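Local coordinates for putative uncharacterized protein (Staphylococcus aureus, PDB 3R2T) that is a staphylococcal superantigen-like protein, of the staphylococcal and streptococcal toxin family, whose precise function is not established and which is probably secreted, at residues A[155-160]-A[168-173]; A[188-193]-A[221-226]; A[209-214]-A[242-247]. All coordinates share one frame; numbering follows the deposited sequence. Where two conformers were deposited one is given.

How the contacts relate
All three contacts belong to the beta-grasp domain, where helix 182-197 packs on one face of a five-stranded mixed sheet. Contact 1 is the hairpin at one edge of that sheet and contact 3 the inner antiparallel pair; strands 156-160 and 241-248 are neighbours, so Leu157 of one bonds to Ile244 and Val246 of the other. Contact 2 ties the helix to the opposite edge, where strand 218-222 ends in a turn. Contacts 1 and 3 are mainly backbone ladders, largely apolar toward the helix and mixed on the other face, with more exposed residues in contact 1. Contact 2 instead rests on one buried arginine whose two terminal nitrogens share a single backbone carbonyl.

Contact 1. Residues A[155-160]-A[168-173]; sequences NLLVKK and SIDEFF
Ser168 and Lys159 form a non-hydrogen-bonded pair of this antiparallel hairpin, and Ser168 OG lies 3.5 Å from Leu157 CD1, with the aliphatic CD of Lys159 also near it. At Ile169 the backbone takes over: its N bonds to Val158 O and its O receives Val158 N, both at 2.9 Å and both nearly straight. The Ile169 side chain turns to the face shared with Val158, where Tyr197 of helix 182-197 touches both. Asp170 turns to the face of Leu157 and Lys159. Its OD1 accepts a weak bond of 3.2 Å from Asn155 ND2, tentative because it belongs to one of two conformers of Asn155; the amide and carboxylate planes are 78° apart. The Leu157 CD1 methyl approaches the same oxygen to 3.3 Å. Glu171 N donates to Leu156 O at 2.7 Å, almost straight, whereas the return bond from Leu156 N to Glu171 O is weak. The Glu171 CB lies 3.7 Å from Leu156 CD2, and CG meets Val158 CG2. A bend at chi2 (-71°) carries the carboxylate away from strand 156-160, to a salt bridge with Lys196 and a hydrogen bond with Tyr197. Past the strand, Phe173 sets its CB 3.9 Å from Leu156 CB; Leu156 CD2 approaches the ring obliquely, and Ile189 of the helix touches the same phenylalanine. Leu156, Val158 and the aliphatic part of Glu171 thus join the apolar layer beneath helix 182-197, and the buried carboxylate is satisfied by helix residues, whose lysine would probably favour its charged form. The other face mixes Leu157 and Lys159 with Ser168 and Asp170. The weakness of the Asn155-Asp170 bond there implies that the backbone ladder does most of the holding at this sheet edge.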
loop_
_atom_site.group_PDB
_atom_site.type_symbol
_atom_site.label_atom_id
_atom_site.label_comp_id
_atom_site.label_asym_id
_atom_site.label_seq_id
_atom_site.Cartn_x
_atom_site.Cartn_y
_atom_site.Cartn_z
ATOM N N ASN A 155 -24.372 17.991 17.980
ATOM C CA ASN A 155 -24.285 17.138 19.159
ATOM C C ASN A 155 -23.731 15.782 18.780
ATOM O O ASN A 155 -24.031 15.248 17.711
ATOM C CB ASN A 155 -25.647 16.926 19.833
ATOM C CG ASN A 155 -25.538 16.122 21.151
ATOM O OD1 ASN A 155 -24.554 16.237 21.878
ATOM N ND2 ASN A 155 -26.559 15.327 21.455
ATOM N N LEU A 156 -22.892 15.256 19.664
ATOM C CA LEU A 156 -22.310 13.934 19.529
ATOM C C LEU A 156 -22.994 13.208 20.695
ATOM O O LEU A 156 -22.769 13.544 21.849
ATOM C CB LEU A 156 -20.799 13.943 19.725
ATOM C CG LEU A 156 -20.113 12.574 19.872
ATOM C CD1 LEU A 156 -20.389 11.659 18.695
ATOM C CD2 LEU A 156 -18.614 12.744 20.054
ATOM N N LEU A 157 -23.886 12.272 20.398
ATOM C CA LEU A 157 -24.569 11.529 21.436
ATOM C C LEU A 157 -23.935 10.156 21.528
ATOM O O LEU A 157 -23.918 9.408 20.550
ATOM C CB LEU A 157 -26.050 11.401 21.105
ATOM C CG LEU A 157 -26.890 10.611 22.107
ATOM C CD1 LEU A 157 -26.859 11.258 23.484
ATOM C CD2 LEU A 157 -28.331 10.506 21.588
ATOM N N VAL A 158 -23.414 9.812 22.696
ATOM C CA VAL A 158 -22.791 8.500 22.880
ATOM C C VAL A 158 -23.694 7.698 23.806
ATOM O O VAL A 158 -24.012 8.171 24.906
ATOM C CB VAL A 158 -21.400 8.627 23.476
ATOM C CG1 VAL A 158 -20.736 7.235 23.666
ATOM C CG2 VAL A 158 -20.554 9.530 22.587
ATOM N N LYS A 159 -24.085 6.499 23.355
ATOM C CA LYS A 159 -24.985 5.638 24.098
ATOM C C LYS A 159 -24.634 4.155 24.155
ATOM O O LYS A 159 -23.897 3.618 23.324
ATOM C CB LYS A 159 -26.382 5.691 23.506
ATOM C CG LYS A 159 -26.957 7.037 23.363
ATOM C CD LYS A 159 -28.457 6.932 23.084
ATOM C CE LYS A 159 -28.771 6.098 21.863
ATOM N NZ LYS A 159 -30.238 5.984 21.681
ATOM N N LYS A 160 -25.203 3.537 25.180
ATOM C CA LYS A 160 -25.133 2.118 25.455
ATOM C C LYS A 160 -26.499 1.841 26.067
ATOM O O LYS A 160 -26.860 2.445 27.081
ATOM C CB LYS A 160 -24.010 1.793 26.427
ATOM C CG LYS A 160 -23.865 0.325 26.704
ATOM C CD LYS A 160 -22.668 0.075 27.581
ATOM C CE LYS A 160 -22.526 -1.398 27.940
ATOM N NZ LYS A 160 -21.408 -1.583 28.902
ATOM N N SER A 168 -26.487 7.507 28.351
ATOM C CA SER A 168 -26.752 8.411 27.251
ATOM C C SER A 168 -26.062 9.725 27.613
ATOM O O SER A 168 -26.508 10.417 28.527
ATOM C CB SER A 168 -28.246 8.618 27.075
ATOM O OG SER A 168 -28.455 9.543 26.037
ATOM N N ILE A 169 -24.977 10.040 26.898
ATOM C CA ILE A 169 -24.139 11.211 27.177
ATOM C C ILE A 169 -23.890 12.140 25.974
ATOM O O ILE A 169 -23.437 11.693 24.914
ATOM C CB ILE A 169 -22.745 10.738 27.726
ATOM C CG1 ILE A 169 -22.935 9.776 28.915
ATOM C CG2 ILE A 169 -21.856 11.933 28.114
ATOM C CD1 ILE A 169 -21.626 9.393 29.680
ATOM N N ASP A 170 -24.178 13.434 26.157
ATOM C CA ASP A 170 -23.931 14.448 25.123
ATOM C C ASP A 170 -22.491 14.856 25.203
ATOM O O ASP A 170 -22.051 15.327 26.236
ATOM C CB ASP A 170 -24.769 15.705 25.333
ATOM C CG ASP A 170 -26.219 15.480 25.066
ATOM O OD1 ASP A 170 -26.553 14.390 24.563
ATOM O OD2 ASP A 170 -27.029 16.399 25.344
ATOM N N GLU A 171 -21.758 14.663 24.115
ATOM C CA GLU A 171 -20.349 15.026 24.063
ATOM C C GLU A 171 -20.186 16.226 23.168
ATOM O O GLU A 171 -20.831 16.316 22.119
ATOM C CB GLU A 171 -19.515 13.863 23.500
ATOM C CG GLU A 171 -19.353 12.657 24.426
ATOM C CD GLU A 171 -18.428 12.928 25.628
ATOM O OE1 GLU A 171 -17.648 13.910 25.602
ATOM O OE2 GLU A 171 -18.471 12.145 26.598
ATOM N N PHE A 172 -19.338 17.164 23.575
ATOM C CA PHE A 172 -19.057 18.331 22.733
ATOM C C PHE A 172 -18.207 17.852 21.558
ATOM O O PHE A 172 -17.291 17.056 21.746
ATOM C CB PHE A 172 -18.302 19.422 23.504
ATOM C CG PHE A 172 -17.948 20.602 22.652
ATOM C CD1 PHE A 172 -18.915 21.549 22.330
ATOM C CD2 PHE A 172 -16.657 20.761 22.154
ATOM C CE1 PHE A 172 -18.607 22.640 21.532
ATOM C CE2 PHE A 172 -16.335 21.853 21.349
ATOM C CZ PHE A 172 -17.311 22.795 21.038
ATOM N N PHE A 173 -18.522 18.302 20.350
ATOM C CA PHE A 173 -17.756 17.924 19.172
ATOM C C PHE A 173 -17.805 19.126 18.254
ATOM O O PHE A 173 -18.835 19.784 18.149
ATOM C CB PHE A 173 -18.377 16.706 18.488
ATOM C CG PHE A 173 -17.478 16.043 17.477
ATOM C CD1 PHE A 173 -17.701 16.182 16.116
ATOM C CD2 PHE A 173 -16.399 15.271 17.901
ATOM C CE1 PHE A 173 -16.868 15.554 15.197
ATOM C CE2 PHE A 173 -15.556 14.644 16.994
ATOM C CZ PHE A 173 -15.776 14.776 15.657
HETATM O O HOH W 1 -22.765 17.896 22.400
#

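Contact 2. Residues A[188-193]-A[221-226]; sequences KIRKLL and IDLSDK. With SO4 (sulfate ion), chain C.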
loop_
_atom_site.group_PDB
_atom_site.type_symbol
_atom_site.label_atom_id
_atom_site.label_comp_id
_atom_site.label_asym_id
_atom_site.label_seq_id
_atom_site.Cartn_x
_atom_site.Cartn_y
_atom_site.Cartn_z
ATOM N N LYS A 188 -11.409 10.913 14.394
ATOM C CA LYS A 188 -11.570 11.784 15.571
ATOM C C LYS A 188 -12.638 11.254 16.509
ATOM O O LYS A 188 -12.519 11.353 17.725
ATOM C CB LYS A 188 -11.927 13.220 15.147
ATOM C CG LYS A 188 -10.755 14.087 14.637
ATOM C CD LYS A 188 -11.306 15.433 14.130
ATOM C CE LYS A 188 -10.250 16.545 14.158
ATOM N NZ LYS A 188 -8.991 16.232 13.454
ATOM N N ILE A 189 -13.710 10.712 15.951
ATOM C CA ILE A 189 -14.735 10.192 16.809
ATOM C C ILE A 189 -14.162 8.984 17.558
ATOM O O ILE A 189 -14.231 8.947 18.764
ATOM C CB ILE A 189 -16.012 9.889 16.075
ATOM C CG1 ILE A 189 -16.661 11.190 15.632
ATOM C CG2 ILE A 189 -16.979 9.161 16.985
ATOM C CD1 ILE A 189 -17.838 10.996 14.645
ATOM N N ARG A 190 -13.534 8.037 16.873
ATOM C CA ARG A 190 -12.989 6.859 17.595
ATOM C C ARG A 190 -11.928 7.213 18.617
ATOM O O ARG A 190 -11.847 6.576 19.671
ATOM C CB ARG A 190 -12.432 5.789 16.653
ATOM C CG ARG A 190 -13.478 5.281 15.666
ATOM C CD ARG A 190 -13.085 3.979 15.055
ATOM N NE ARG A 190 -13.665 3.788 13.728
ATOM C CZ ARG A 190 -13.777 2.612 13.129
ATOM N NH1 ARG A 190 -14.292 2.524 11.898
ATOM N NH2 ARG A 190 -13.391 1.513 13.758
ATOM N N LYS A 191 -11.096 8.203 18.286
ATOM C CA LYS A 191 -10.056 8.694 19.188
ATOM C C LYS A 191 -10.717 9.119 20.493
ATOM O O LYS A 191 -10.260 8.791 21.583
ATOM C CB LYS A 191 -9.348 9.891 18.537
ATOM C CG LYS A 191 -8.329 10.660 19.409
ATOM C CD LYS A 191 -7.671 11.767 18.558
ATOM C CE LYS A 191 -6.657 12.628 19.319
ATOM N NZ LYS A 191 -7.274 13.536 20.322
ATOM N N LEU A 192 -11.822 9.844 20.362
ATOM C CA LEU A 192 -12.556 10.325 21.515
ATOM C C LEU A 192 -13.169 9.158 22.285
ATOM O O LEU A 192 -13.142 9.150 23.508
ATOM C CB LEU A 192 -13.607 11.323 21.082
ATOM C CG LEU A 192 -14.402 12.032 22.171
ATOM C CD1 LEU A 192 -14.955 13.333 21.610
ATOM C CD2 LEU A 192 -15.478 11.134 22.744
ATOM N N LEU A 193 -13.681 8.159 21.571
ATOM C CA LEU A 193 -14.304 6.995 22.220
ATOM C C LEU A 193 -13.287 6.161 22.973
ATOM O O LEU A 193 -13.595 5.578 24.018
ATOM C CB LEU A 193 -15.010 6.128 21.185
ATOM C CG LEU A 193 -16.163 6.822 20.462
ATOM C CD1 LEU A 193 -16.705 5.929 19.353
ATOM C CD2 LEU A 193 -17.237 7.233 21.459
ATOM N N ILE A 221 -20.916 3.793 10.163
ATOM C CA ILE A 221 -19.621 3.141 10.253
ATOM C C ILE A 221 -19.623 2.086 11.362
ATOM O O ILE A 221 -20.016 2.359 12.470
ATOM C CB ILE A 221 -18.499 4.159 10.581
ATOM C CG1 ILE A 221 -18.462 5.286 9.527
ATOM C CG2 ILE A 221 -17.103 3.435 10.640
ATOM C CD1 ILE A 221 -17.667 6.528 9.982
ATOM N N ASP A 222 -19.157 0.889 11.041
ATOM C CA ASP A 222 -19.094 -0.194 11.994
ATOM C C ASP A 222 -17.782 -0.086 12.769
ATOM O O ASP A 222 -16.703 0.003 12.181
ATOM C CB ASP A 222 -19.172 -1.493 11.218
ATOM C CG ASP A 222 -19.235 -2.729 12.096
ATOM O OD1 ASP A 222 -19.066 -2.679 13.339
ATOM O OD2 ASP A 222 -19.467 -3.780 11.494
ATOM N N LEU A 223 -17.874 -0.077 14.090
ATOM C CA LEU A 223 -16.689 0.024 14.943
ATOM C C LEU A 223 -15.885 -1.280 15.078
ATOM O O LEU A 223 -14.805 -1.261 15.681
ATOM C CB LEU A 223 -17.089 0.480 16.350
ATOM C CG LEU A 223 -17.660 1.888 16.502
ATOM C CD1 LEU A 223 -18.098 2.113 17.939
ATOM C CD2 LEU A 223 -16.628 2.954 16.056
ATOM N N SER A 224 -16.392 -2.392 14.537
ATOM C CA SER A 224 -15.693 -3.704 14.621
ATOM C C SER A 224 -14.442 -3.798 13.766
ATOM O O SER A 224 -13.608 -4.674 13.993
ATOM C CB SER A 224 -16.621 -4.836 14.184
ATOM O OG SER A 224 -17.746 -4.891 15.031
ATOM N N ASP A 225 -14.334 -2.942 12.749
ATOM C CA ASP A 225 -13.162 -2.946 11.862
ATOM C C ASP A 225 -12.819 -1.514 11.413
ATOM O O ASP A 225 -13.605 -0.602 11.616
ATOM C CB ASP A 225 -13.387 -3.889 10.664
ATOM C CG ASP A 225 -14.535 -3.436 9.743
ATOM O OD1 ASP A 225 -15.101 -2.332 9.965
ATOM O OD2 ASP A 225 -14.857 -4.195 8.787
ATOM N N LYS A 226 -11.637 -1.329 10.836
ATOM C CA LYS A 226 -11.184 -0.017 10.394
ATOM C C LYS A 226 -12.103 0.507 9.297
ATOM O O LYS A 226 -12.700 -0.247 8.584
ATOM C CB LYS A 226 -9.731 -0.116 9.875
ATOM C CG LYS A 226 -9.084 1.242 9.492
ATOM C CD LYS A 226 -7.671 1.115 8.864
ATOM C CE LYS A 226 -6.640 0.495 9.815
ATOM N NZ LYS A 226 -5.267 0.363 9.165
HETATM S S SO4 C . -6.534 -3.031 7.818
HETATM O O1 SO4 C . -6.050 -4.408 7.803
HETATM O O2 SO4 C . -7.595 -2.863 6.822
HETATM O O3 SO4 C . -7.120 -2.774 9.122
HETATM O O4 SO4 C . -5.447 -2.081 7.549
HETATM O O HOH W 2 -15.427 0.454 9.807
#
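In the beta-grasp domain, Arg190 of helix 182-197 reaches into a type I beta turn, Asp222 to Asp225, at the end of edge strand 218-222. The arginine chain runs extended from CG to NE, with chi2 at -162°, and so delivers the guanidinium to the turn end-on. NH1 and NH2 both donate to one acceptor, Asp225 O, which lies at the edge of the guanidinium and close to its plane. The NH2 bond to Asp225 O is 3.0 Å long, yet NH2 stands above the plane of the Asp225 carbonyl. NH1, at 3.2 Å from Asp225 O, lies in that carbonyl plane instead. A water accepts from NH1 and lies 2.7 Å from Asp222 O, linking the helix to the first residue of the turn. Leu223 lies over part of one face of the guanidinium: its CD2 sits 3.7 Å off the plane, nearer its margin than its centre, and comes within 3.8 Å of Arg190 CD as the two side chains run antiparallel alongside one another. The Ile221 CG2 methyl approaches NH1 obliquely. Behind this, Arg190 NE forms a salt bridge with Asp186, one helical turn earlier, and NH2 has a hydrogen bond to Tyr200 OH, so the group is held from several directions, which restricts its rotation. Leu193 adds a looser apolar touch through its CD1 to Leu223 CD1. Beyond the turn Lys226 makes a salt bridge with Glu125 and bonds to a sulfate ion, probably from the crystallisation liquor, which also meets Ser150 of the second subunit. Within the turn itself, Asp222 OD1 accepts Ser224 N at 2.9 Å, an Asx turn in which the donor stands above the carboxylate plane.

Contact 3. Residues A[209-214]-A[242-247]; sequences IVINMK and KNIEVN
The amides of Asn212 and Asn243 meet with their planes 76° apart: Asn243 OD1 lies at the edge of the Asn212 amide, near its plane, and accepts Asn212 ND2 at 2.9 Å. ND2 in turn lies in the plane of the Asn243 carbonyl. Asn243 CG sits between its own backbone N and carbonyl carbon (chi1 60°), which swings OD1 across to Asn212. A water accepts from the same ND2 and gives a weak bond to Glu245 OE2, while Asn247 ND2 holds Glu245 OE1 at 2.8 Å. On the other face Ile209 and Ile244 run abreast toward the helix, their CG2 methyls 4.0 Å apart, and Ile189 of helix 182-197 packs on both. Between the faces, Val210 and Glu245 exchange two backbone bonds, Val210 N to Glu245 O being 2.7 Å. Asn212 N donates to Asn243 O, but Asn212 O accepts both Asn243 N, at 3.2 Å, and Lys242 N, at 2.7 Å. Lys242 and Asn243 are thus together opposite the single residue Asn212, a classic beta bulge where strand 207-213 ends and 241-248 begins, two inner strands of the beta-grasp sheet.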
loop_
_atom_site.group_PDB
_atom_site.type_symbol
_atom_site.label_atom_id
_atom_site.label_comp_id
_atom_site.label_asym_id
_atom_site.label_seq_id
_atom_site.Cartn_x
_atom_site.Cartn_y
_atom_site.Cartn_z
ATOM N N ILE A 209 -21.145 4.219 14.463
ATOM C CA ILE A 209 -21.200 5.658 14.468
ATOM C C ILE A 209 -22.173 5.970 13.359
ATOM O O ILE A 209 -22.031 5.434 12.257
ATOM C CB ILE A 209 -19.853 6.308 14.091
ATOM C CG1 ILE A 209 -18.723 5.819 14.989
ATOM C CG2 ILE A 209 -19.965 7.867 14.096
ATOM C CD1 ILE A 209 -17.352 6.260 14.486
ATOM N N VAL A 210 -23.155 6.824 13.641
ATOM C CA VAL A 210 -24.137 7.225 12.642
ATOM C C VAL A 210 -24.129 8.739 12.524
ATOM O O VAL A 210 -24.366 9.450 13.507
ATOM C CB VAL A 210 -25.561 6.790 13.024
ATOM C CG1 VAL A 210 -26.594 7.334 12.013
ATOM C CG2 VAL A 210 -25.649 5.300 13.101
ATOM N N ILE A 211 -23.863 9.231 11.318
ATOM C CA ILE A 211 -23.849 10.664 11.053
ATOM C C ILE A 211 -25.171 10.977 10.356
ATOM O O ILE A 211 -25.431 10.480 9.266
ATOM C CB ILE A 211 -22.644 11.051 10.174
ATOM C CG1 ILE A 211 -21.330 10.686 10.893
ATOM C CG2 ILE A 211 -22.664 12.552 9.830
ATOM C CD1 ILE A 211 -20.087 10.721 10.000
ATOM N N ASN A 212 -26.019 11.771 10.997
ATOM C CA ASN A 212 -27.310 12.126 10.428
ATOM C C ASN A 212 -27.245 13.501 9.778
ATOM O O ASN A 212 -26.761 14.436 10.398
ATOM C CB ASN A 212 -28.391 12.083 11.521
ATOM C CG ASN A 212 -28.706 10.670 11.970
ATOM O OD1 ASN A 212 -29.071 9.827 11.158
ATOM N ND2 ASN A 212 -28.594 10.409 13.272
ATOM N N MET A 213 -27.725 13.600 8.536
ATOM C CA MET A 213 -27.716 14.844 7.757
ATOM C C MET A 213 -29.084 15.526 7.805
ATOM O O MET A 213 -30.077 14.890 8.101
ATOM C CB MET A 213 -27.367 14.531 6.307
ATOM C CG MET A 213 -26.109 13.651 6.126
ATOM S SD MET A 213 -24.635 14.377 6.859
ATOM C CE MET A 213 -24.514 15.858 5.825
ATOM N N LYS A 214 -29.130 16.819 7.517
ATOM C CA LYS A 214 -30.387 17.560 7.550
ATOM C C LYS A 214 -31.390 17.048 6.536
ATOM O O LYS A 214 -32.558 17.116 6.788
ATOM C CB LYS A 214 -30.168 19.073 7.412
ATOM C CG LYS A 214 -29.435 19.664 8.617
ATOM C CD LYS A 214 -29.215 21.155 8.495
ATOM C CE LYS A 214 -28.431 21.691 9.691
ATOM N NZ LYS A 214 -28.031 23.129 9.467
ATOM N N LYS A 242 -26.774 17.111 10.877
ATOM C CA LYS A 242 -27.748 17.406 11.926
ATOM C C LYS A 242 -27.250 16.949 13.304
ATOM O O LYS A 242 -27.381 17.659 14.287
ATOM C CB LYS A 242 -29.065 16.703 11.646
ATOM C CG LYS A 242 -30.213 17.192 12.562
ATOM C CD LYS A 242 -31.551 16.562 12.164
ATOM C CE LYS A 242 -32.743 17.317 12.794
ATOM N NZ LYS A 242 -34.068 16.752 12.357
ATOM N N ASN A 243 -26.734 15.738 13.374
ATOM C CA ASN A 243 -26.206 15.198 14.635
ATOM C C ASN A 243 -25.386 13.958 14.359
ATOM O O ASN A 243 -25.350 13.457 13.221
ATOM C CB ASN A 243 -27.331 14.917 15.664
ATOM C CG ASN A 243 -28.351 13.914 15.160
ATOM O OD1 ASN A 243 -28.026 12.765 14.885
ATOM N ND2 ASN A 243 -29.605 14.350 15.046
ATOM N N ILE A 244 -24.713 13.470 15.384
ATOM C CA ILE A 244 -23.899 12.274 15.260
ATOM C C ILE A 244 -24.225 11.423 16.477
ATOM O O ILE A 244 -24.255 11.932 17.601
ATOM C CB ILE A 244 -22.420 12.631 15.248
ATOM C CG1 ILE A 244 -22.131 13.648 14.114
ATOM C CG2 ILE A 244 -21.550 11.365 15.116
ATOM C CD1 ILE A 244 -20.772 14.275 14.169
ATOM N N GLU A 245 -24.485 10.141 16.261
ATOM C CA GLU A 245 -24.823 9.252 17.336
ATOM C C GLU A 245 -23.944 8.002 17.323
ATOM O O GLU A 245 -23.708 7.387 16.275
ATOM C CB GLU A 245 -26.304 8.853 17.257
ATOM C CG GLU A 245 -26.715 7.831 18.312
ATOM C CD GLU A 245 -28.228 7.550 18.331
ATOM O OE1 GLU A 245 -28.626 6.413 18.665
ATOM O OE2 GLU A 245 -29.014 8.459 17.990
ATOM N N VAL A 246 -23.440 7.652 18.488
ATOM C CA VAL A 246 -22.634 6.461 18.640
ATOM C C VAL A 246 -23.376 5.483 19.540
ATOM O O VAL A 246 -23.911 5.891 20.580
ATOM C CB VAL A 246 -21.273 6.812 19.289
ATOM C CG1 VAL A 246 -20.494 5.559 19.633
ATOM C CG2 VAL A 246 -20.473 7.729 18.383
ATOM N N ASN A 247 -23.446 4.218 19.125
ATOM C CA ASN A 247 -24.039 3.160 19.936
ATOM C C ASN A 247 -22.956 2.125 20.246
ATOM O O ASN A 247 -22.419 1.482 19.343
ATOM C CB ASN A 247 -25.263 2.546 19.265
ATOM C CG ASN A 247 -26.513 3.374 19.497
ATOM O OD1 ASN A 247 -27.134 3.269 20.551
ATOM N ND2 ASN A 247 -26.894 4.185 18.522
HETATM O O HOH W 3 -29.071 8.140 14.758
#